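Local coordinates for SCARECROW-LIKE protein 7 (Oryza sativa Japonica Group, PDB 5HYZ), which binds DNA through its GRAS domain, the part described here, and probably acts as a transcription factor in plant development and abiotic stress resistance, at residues 345-350 / 361-366; 87-92 / 367-372. All coordinates share one frame; numbering follows the deposited sequence.

Contact 1. Residues 345-350 / 361-366; sequences SKYKYS and LAWEKR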
loop_
_atom_site.group_PDB
_atom_site.type_symbol
_atom_site.label_atom_id
_atom_site.label_comp_id
_atom_site.label_asym_id
_atom_site.label_seq_id
_atom_site.Cartn_x
_atom_site.Cartn_y
_atom_site.Cartn_z
ATOM N N SER A 345 10.651 -11.036 5.036
ATOM C CA SER A 345 10.674 -12.437 5.429
ATOM C C SER A 345 10.024 -12.723 6.784
ATOM O O SER A 345 9.586 -13.860 7.034
ATOM C CB SER A 345 12.138 -12.967 5.436
ATOM O OG SER A 345 12.857 -12.554 6.608
ATOM N N LYS A 346 9.950 -11.737 7.684
ATOM C CA LYS A 346 9.346 -12.033 8.984
ATOM C C LYS A 346 7.822 -12.191 8.886
ATOM O O LYS A 346 7.199 -12.771 9.783
ATOM C CB LYS A 346 9.696 -10.969 10.023
ATOM C CG LYS A 346 9.234 -9.564 9.704
ATOM C CD LYS A 346 9.896 -8.548 10.670
ATOM C CE LYS A 346 9.182 -7.196 10.709
ATOM N NZ LYS A 346 9.483 -6.364 9.502
ATOM N N TYR A 347 7.228 -11.703 7.802
ATOM C CA TYR A 347 5.781 -11.913 7.601
ATOM C C TYR A 347 5.519 -13.297 7.046
ATOM O O TYR A 347 6.355 -13.857 6.355
ATOM C CB TYR A 347 5.212 -10.843 6.677
ATOM C CG TYR A 347 5.200 -9.466 7.293
ATOM C CD1 TYR A 347 4.150 -9.066 8.087
ATOM C CD2 TYR A 347 6.237 -8.558 7.063
ATOM C CE1 TYR A 347 4.122 -7.778 8.640
ATOM C CE2 TYR A 347 6.225 -7.282 7.620
ATOM C CZ TYR A 347 5.155 -6.904 8.394
ATOM O OH TYR A 347 5.078 -5.651 8.944
ATOM N N LYS A 348 4.367 -13.878 7.363
ATOM C CA LYS A 348 4.107 -15.257 7.005
ATOM C C LYS A 348 2.835 -15.355 6.161
ATOM O O LYS A 348 2.106 -16.315 6.269
ATOM C CB LYS A 348 3.933 -16.134 8.260
ATOM C CG LYS A 348 5.087 -15.957 9.289
ATOM C CD LYS A 348 6.397 -16.243 8.630
ATOM C CE LYS A 348 7.575 -16.063 9.612
ATOM N NZ LYS A 348 8.919 -15.839 8.940
ATOM N N TYR A 349 2.589 -14.348 5.318
ATOM C CA TYR A 349 1.420 -14.409 4.432
ATOM C C TYR A 349 1.630 -15.270 3.228
ATOM O O TYR A 349 2.732 -15.299 2.645
ATOM C CB TYR A 349 1.041 -12.997 3.970
ATOM C CG TYR A 349 0.563 -12.124 5.095
ATOM C CD1 TYR A 349 -0.649 -12.396 5.789
ATOM C CD2 TYR A 349 1.295 -11.010 5.464
ATOM C CE1 TYR A 349 -1.091 -11.558 6.802
ATOM C CE2 TYR A 349 0.855 -10.185 6.478
ATOM C CZ TYR A 349 -0.335 -10.491 7.167
ATOM O OH TYR A 349 -0.741 -9.640 8.179
ATOM N N SER A 350 0.597 -15.995 2.835
ATOM C CA SER A 350 0.621 -16.720 1.556
ATOM C C SER A 350 -0.778 -16.870 1.055
ATOM O O SER A 350 -1.710 -16.531 1.775
ATOM C CB SER A 350 1.252 -18.140 1.693
ATOM O OG SER A 350 0.401 -19.009 2.412
ATOM N N LEU A 361 -6.336 -15.677 1.874
ATOM C CA LEU A 361 -5.099 -15.130 2.387
ATOM C C LEU A 361 -4.875 -15.832 3.708
ATOM O O LEU A 361 -5.759 -15.874 4.570
ATOM C CB LEU A 361 -5.194 -13.625 2.559
ATOM C CG LEU A 361 -4.094 -12.903 3.310
ATOM C CD1 LEU A 361 -2.802 -13.093 2.480
ATOM C CD2 LEU A 361 -4.420 -11.411 3.496
ATOM N N ALA A 362 -3.688 -16.449 3.805
ATOM C CA ALA A 362 -3.308 -17.257 4.953
ATOM C C ALA A 362 -2.135 -16.712 5.746
ATOM O O ALA A 362 -1.300 -15.982 5.213
ATOM C CB ALA A 362 -2.977 -18.693 4.443
ATOM N N TRP A 363 -2.083 -17.071 7.032
ATOM C CA TRP A 363 -0.934 -16.765 7.888
ATOM C C TRP A 363 -0.326 -18.096 8.336
ATOM O O TRP A 363 -1.052 -18.926 8.882
ATOM C CB TRP A 363 -1.348 -15.933 9.119
ATOM C CG TRP A 363 -0.169 -15.668 10.014
ATOM C CD1 TRP A 363 0.200 -16.419 11.110
ATOM C CD2 TRP A 363 0.805 -14.595 9.911
ATOM N NE1 TRP A 363 1.325 -15.879 11.687
ATOM C CE2 TRP A 363 1.714 -14.758 10.990
ATOM C CE3 TRP A 363 0.974 -13.499 9.048
ATOM C CZ2 TRP A 363 2.785 -13.890 11.197
ATOM C CZ3 TRP A 363 2.022 -12.648 9.254
ATOM C CH2 TRP A 363 2.924 -12.844 10.324
ATOM N N GLU A 364 0.970 -18.305 8.045
ATOM C CA GLU A 364 1.602 -19.617 8.357
ATOM C C GLU A 364 0.752 -20.783 7.843
ATOM O O GLU A 364 0.487 -21.751 8.557
ATOM C CB GLU A 364 1.845 -19.748 9.873
ATOM C CG GLU A 364 3.153 -20.469 10.205
ATOM C CD GLU A 364 3.687 -20.024 11.556
ATOM O OE1 GLU A 364 4.728 -19.323 11.584
ATOM O OE2 GLU A 364 3.039 -20.345 12.582
ATOM N N LYS A 365 0.302 -20.630 6.605
ATOM C CA LYS A 365 -0.493 -21.595 5.856
ATOM C C LYS A 365 -1.898 -21.870 6.378
ATOM O O LYS A 365 -2.579 -22.728 5.832
ATOM C CB LYS A 365 0.293 -22.904 5.738
ATOM C CG LYS A 365 1.661 -22.607 5.099
ATOM C CD LYS A 365 2.224 -23.810 4.311
ATOM C CE LYS A 365 3.688 -23.538 3.897
ATOM N NZ LYS A 365 3.837 -22.209 3.185
ATOM N N ARG A 366 -2.355 -21.081 7.328
ATOM C CA ARG A 366 -3.714 -21.172 7.843
ATOM C C ARG A 366 -4.573 -20.069 7.186
ATOM O O ARG A 366 -4.316 -18.911 7.420
ATOM C CB ARG A 366 -3.678 -21.020 9.377
ATOM C CG ARG A 366 -4.890 -20.416 10.185
ATOM C CD ARG A 366 -6.242 -20.886 9.740
ATOM N NE ARG A 366 -7.333 -20.767 10.713
ATOM C CZ ARG A 366 -8.601 -20.888 10.327
ATOM N NH1 ARG A 366 -8.851 -21.075 9.021
ATOM N NH2 ARG A 366 -9.614 -20.831 11.190
HETATM O O HOH W 1 1.240 -18.631 4.867
#

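Contact 2. Residues 87-92 / 367-372; sequences CPYSKF and PLLTVS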
loop_
_atom_site.group_PDB
_atom_site.type_symbol
_atom_site.label_atom_id
_atom_site.label_comp_id
_atom_site.label_asym_id
_atom_site.label_seq_id
_atom_site.Cartn_x
_atom_site.Cartn_y
_atom_site.Cartn_z
ATOM N N CYS A 87 -1.924 -4.599 8.108
ATOM C CA CYS A 87 -2.122 -5.919 7.532
ATOM C C CYS A 87 -2.752 -5.783 6.145
ATOM O O CYS A 87 -3.405 -4.778 5.864
ATOM C CB CYS A 87 -3.052 -6.741 8.414
ATOM S SG CYS A 87 -2.410 -6.978 10.127
ATOM N N PRO A 88 -2.585 -6.787 5.302
ATOM C CA PRO A 88 -3.088 -6.720 3.922
ATOM C C PRO A 88 -4.497 -7.286 3.726
ATOM O O PRO A 88 -4.950 -7.387 2.555
ATOM C CB PRO A 88 -2.086 -7.577 3.157
ATOM C CG PRO A 88 -1.681 -8.628 4.150
ATOM C CD PRO A 88 -1.640 -7.913 5.488
ATOM N N TYR A 89 -5.183 -7.634 4.821
ATOM C CA TYR A 89 -6.504 -8.274 4.740
ATOM C C TYR A 89 -7.518 -7.534 3.873
ATOM O O TYR A 89 -8.055 -8.131 2.914
ATOM C CB TYR A 89 -7.087 -8.484 6.165
ATOM C CG TYR A 89 -6.158 -9.322 7.059
ATOM C CD1 TYR A 89 -5.803 -10.608 6.703
ATOM C CD2 TYR A 89 -5.645 -8.807 8.246
ATOM C CE1 TYR A 89 -4.922 -11.373 7.492
ATOM C CE2 TYR A 89 -4.775 -9.570 9.058
ATOM C CZ TYR A 89 -4.425 -10.832 8.677
ATOM O OH TYR A 89 -3.580 -11.613 9.459
ATOM N N SER A 90 -7.789 -6.259 4.157
ATOM C CA SER A 90 -8.832 -5.590 3.403
ATOM C C SER A 90 -8.395 -5.333 1.961
ATOM O O SER A 90 -9.202 -5.434 1.040
ATOM C CB SER A 90 -9.288 -4.263 4.089
ATOM O OG SER A 90 -8.221 -3.309 4.074
ATOM N N LYS A 91 -7.121 -5.046 1.728
ATOM C CA LYS A 91 -6.701 -4.788 0.389
ATOM C C LYS A 91 -6.805 -6.070 -0.441
ATOM O O LYS A 91 -7.222 -6.044 -1.606
ATOM C CB LYS A 91 -5.249 -4.215 0.365
ATOM C CG LYS A 91 -4.865 -3.677 -1.022
ATOM C CD LYS A 91 -3.785 -2.580 -0.988
ATOM C CE LYS A 91 -3.575 -1.924 -2.376
ATOM N NZ LYS A 91 -2.113 -1.743 -2.766
ATOM N N PHE A 92 -6.378 -7.188 0.155
ATOM C CA PHE A 92 -6.504 -8.484 -0.520
ATOM C C PHE A 92 -7.936 -8.736 -0.957
ATOM O O PHE A 92 -8.275 -9.102 -2.081
ATOM C CB PHE A 92 -6.100 -9.592 0.429
ATOM C CG PHE A 92 -6.517 -10.963 -0.064
ATOM C CD1 PHE A 92 -5.856 -11.568 -1.135
ATOM C CD2 PHE A 92 -7.556 -11.626 0.553
ATOM C CE1 PHE A 92 -6.268 -12.818 -1.593
ATOM C CE2 PHE A 92 -7.984 -12.896 0.070
ATOM C CZ PHE A 92 -7.342 -13.465 -0.982
ATOM N N PRO A 367 -5.567 -20.459 6.410
ATOM C CA PRO A 367 -6.440 -19.513 5.689
ATOM C C PRO A 367 -7.132 -18.601 6.688
ATOM O O PRO A 367 -7.663 -19.133 7.669
ATOM C CB PRO A 367 -7.459 -20.433 4.985
ATOM C CG PRO A 367 -6.819 -21.766 4.936
ATOM C CD PRO A 367 -5.849 -21.864 6.058
ATOM N N LEU A 368 -7.155 -17.285 6.456
ATOM C CA LEU A 368 -7.800 -16.375 7.383
ATOM C C LEU A 368 -8.923 -15.594 6.746
ATOM O O LEU A 368 -9.954 -15.339 7.404
ATOM C CB LEU A 368 -6.812 -15.367 7.955
ATOM C CG LEU A 368 -5.720 -15.941 8.849
ATOM C CD1 LEU A 368 -4.873 -14.821 9.398
ATOM C CD2 LEU A 368 -6.314 -16.819 10.006
ATOM N N LEU A 369 -8.718 -15.191 5.496
ATOM C CA LEU A 369 -9.752 -14.287 4.827
ATOM C C LEU A 369 -9.950 -14.839 3.435
ATOM O O LEU A 369 -8.987 -14.929 2.660
ATOM C CB LEU A 369 -9.267 -12.838 4.749
ATOM C CG LEU A 369 -10.407 -11.813 4.589
ATOM C CD1 LEU A 369 -9.816 -10.433 4.721
ATOM C CD2 LEU A 369 -11.060 -11.902 3.260
ATOM N N THR A 370 -11.159 -15.250 3.105
ATOM C CA THR A 370 -11.423 -15.960 1.855
ATOM C C THR A 370 -12.319 -15.167 0.917
ATOM O O THR A 370 -13.332 -14.606 1.354
ATOM C CB THR A 370 -12.061 -17.295 2.223
ATOM O OG1 THR A 370 -11.153 -17.926 3.153
ATOM C CG2 THR A 370 -12.284 -18.181 1.046
ATOM N N VAL A 371 -11.996 -15.163 -0.371
ATOM C CA VAL A 371 -12.778 -14.413 -1.342
ATOM C C VAL A 371 -13.262 -15.394 -2.390
ATOM O O VAL A 371 -12.545 -16.340 -2.761
ATOM C CB VAL A 371 -11.932 -13.303 -2.010
ATOM C CG1 VAL A 371 -12.734 -12.622 -3.166
ATOM C CG2 VAL A 371 -11.663 -12.188 -0.939
ATOM N N SER A 372 -14.489 -15.210 -2.872
ATOM C CA SER A 372 -15.040 -16.060 -3.932
ATOM C C SER A 372 -16.041 -15.263 -4.760
ATOM O O SER A 372 -16.519 -14.204 -4.323
ATOM C CB SER A 372 -15.737 -17.310 -3.348
ATOM O OG SER A 372 -16.636 -16.923 -2.321
#

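Contact 1. Residues 345-350 / 361-366
The indole of Trp363 meets Lys348 with one face and Tyr349 with an edge. Over the centre of its six-membered ring sits Lys348 CB, 3.7 Å from the centroid and 7° off the ring normal, a CH-pi contact; Lys348 CG continues over the same ring toward Trp363 CZ2. The bend at chi2 then carries the lysine chain off the indole, and NZ donates a 2.8 Å hydrogen bond to Ser345 O in the carbonyl plane. The edge of the indole points at one face of the Tyr349 ring in a T-shaped pair with planes at 78°; Trp363 CE3 comes within 3.6 Å of Tyr349 CE1, toward the rim of the phenol. With CG anti to the backbone N (chi1 178°), the indole extends toward segment 345-350, and its own rotation about CB-CG sets which face and edge meet Lys348 and Tyr349.

Tyr349 and Trp363 form an antiparallel non-hydrogen-bonded pair, and Ser350 and Ala362 the adjoining hydrogen-bonded one. In the latter, Ala362 N donates to Ser350 O at 2.8 Å and Ser350 N to Ala362 O at 3.0 Å. Lys348 O accepts from both Glu364 N (2.9 Å) and a water, which also bonds to Ser350 OG and Lys365 N, so the water ties the end of the strand pair to the type I' turn of 363-366.

This open end of the beta hairpin 349-354/358-363 lies against helix 251-272, where Trp363 NE1 bonds to Glu267 and Tyr349 touches Ser268. Leu361 packs on helix 89-104, and its backbone pairs with strand 366-374.

Contact 2. Residues 87-92 / 367-372
The CA atoms of Tyr89 and Leu369, 6.8 Å apart, are the closest pair of CA atoms, where the first turn of helix 89-104 faces a corner in strand 366-374. Pro88 occupies the N-cap position, and Phe92 N to Pro88 O (2.8 Å) is a backbone bond of that first turn. The backbone of Leu361 pairs with both Leu368 and Leu369, two residues opposite one, which is a classic beta bulge. Psi of -38° at Leu368 departs from the extended strand value, and through this break two neighbouring leucines come to point their CB atoms toward the helix. Val371 does likewise; Thr370 points its CB away, and its OG1 is hydrogen-bonded to Glu243 and Ser360.

The side-chain packing is largely apolar. Leu369 CD1 enters beside the start of the helix, 3.4 Å from Tyr89 O and 3.7 Å from Tyr89 CB. Leu368 CD1 approaches the far end of the same tyrosine obliquely, 3.5 Å from Tyr89 OH and 3.9 Å from Tyr89 CE1. The two leucines thus meet Tyr89 at its root and at its hydroxyl end. That hydroxyl is hydrogen-bonded to Ser268 of helix 251-272, which gives the buried polar atom a partner.

The parallel strands 177-182, 141-148, 110-118, 202-208 and 236-242 form a Rossmann-like core, and 366-374 adds antiparallel to 236-242. Helix 89-104, from the predicted VHIID region, packs on this strand of the predicted SAW region, far along the chain.

One turn on, CG of Phe92 lies anti to its backbone N (chi1 166°), sending the ring toward the strand. Its CE2 atom lies 3.4 Å from Leu369 O and 3.9 Å from Val371 CG2, while Ala336 and Leu339 of helix 332-339 also touch the phenylalanine.

Contact 2 is buried and contact 1 only partly so, with lysines and a glutamate at its margin: the centre of contact 2 lies about 8 Å, and that of contact 1 about 18 Å, from the centre of the chain. Their chemistry differs accordingly: strand pairing, a bound water and aromatic packing join 345-350 to 361-366, while 87-92 and 367-372 meet mainly through apolar side chains. Strands 358-363 and 366-374, consecutive in the chain and neighbours in one sheet, connect the two sites. Leu361 N to Leu369 O at 2.9 Å and Leu361 O to Leu368 N at 2.7 Å, both probable hydrogen bonds, are the backbone evidence; Leu361 CD2 also packs 3.6 Å from Tyr89 CD1.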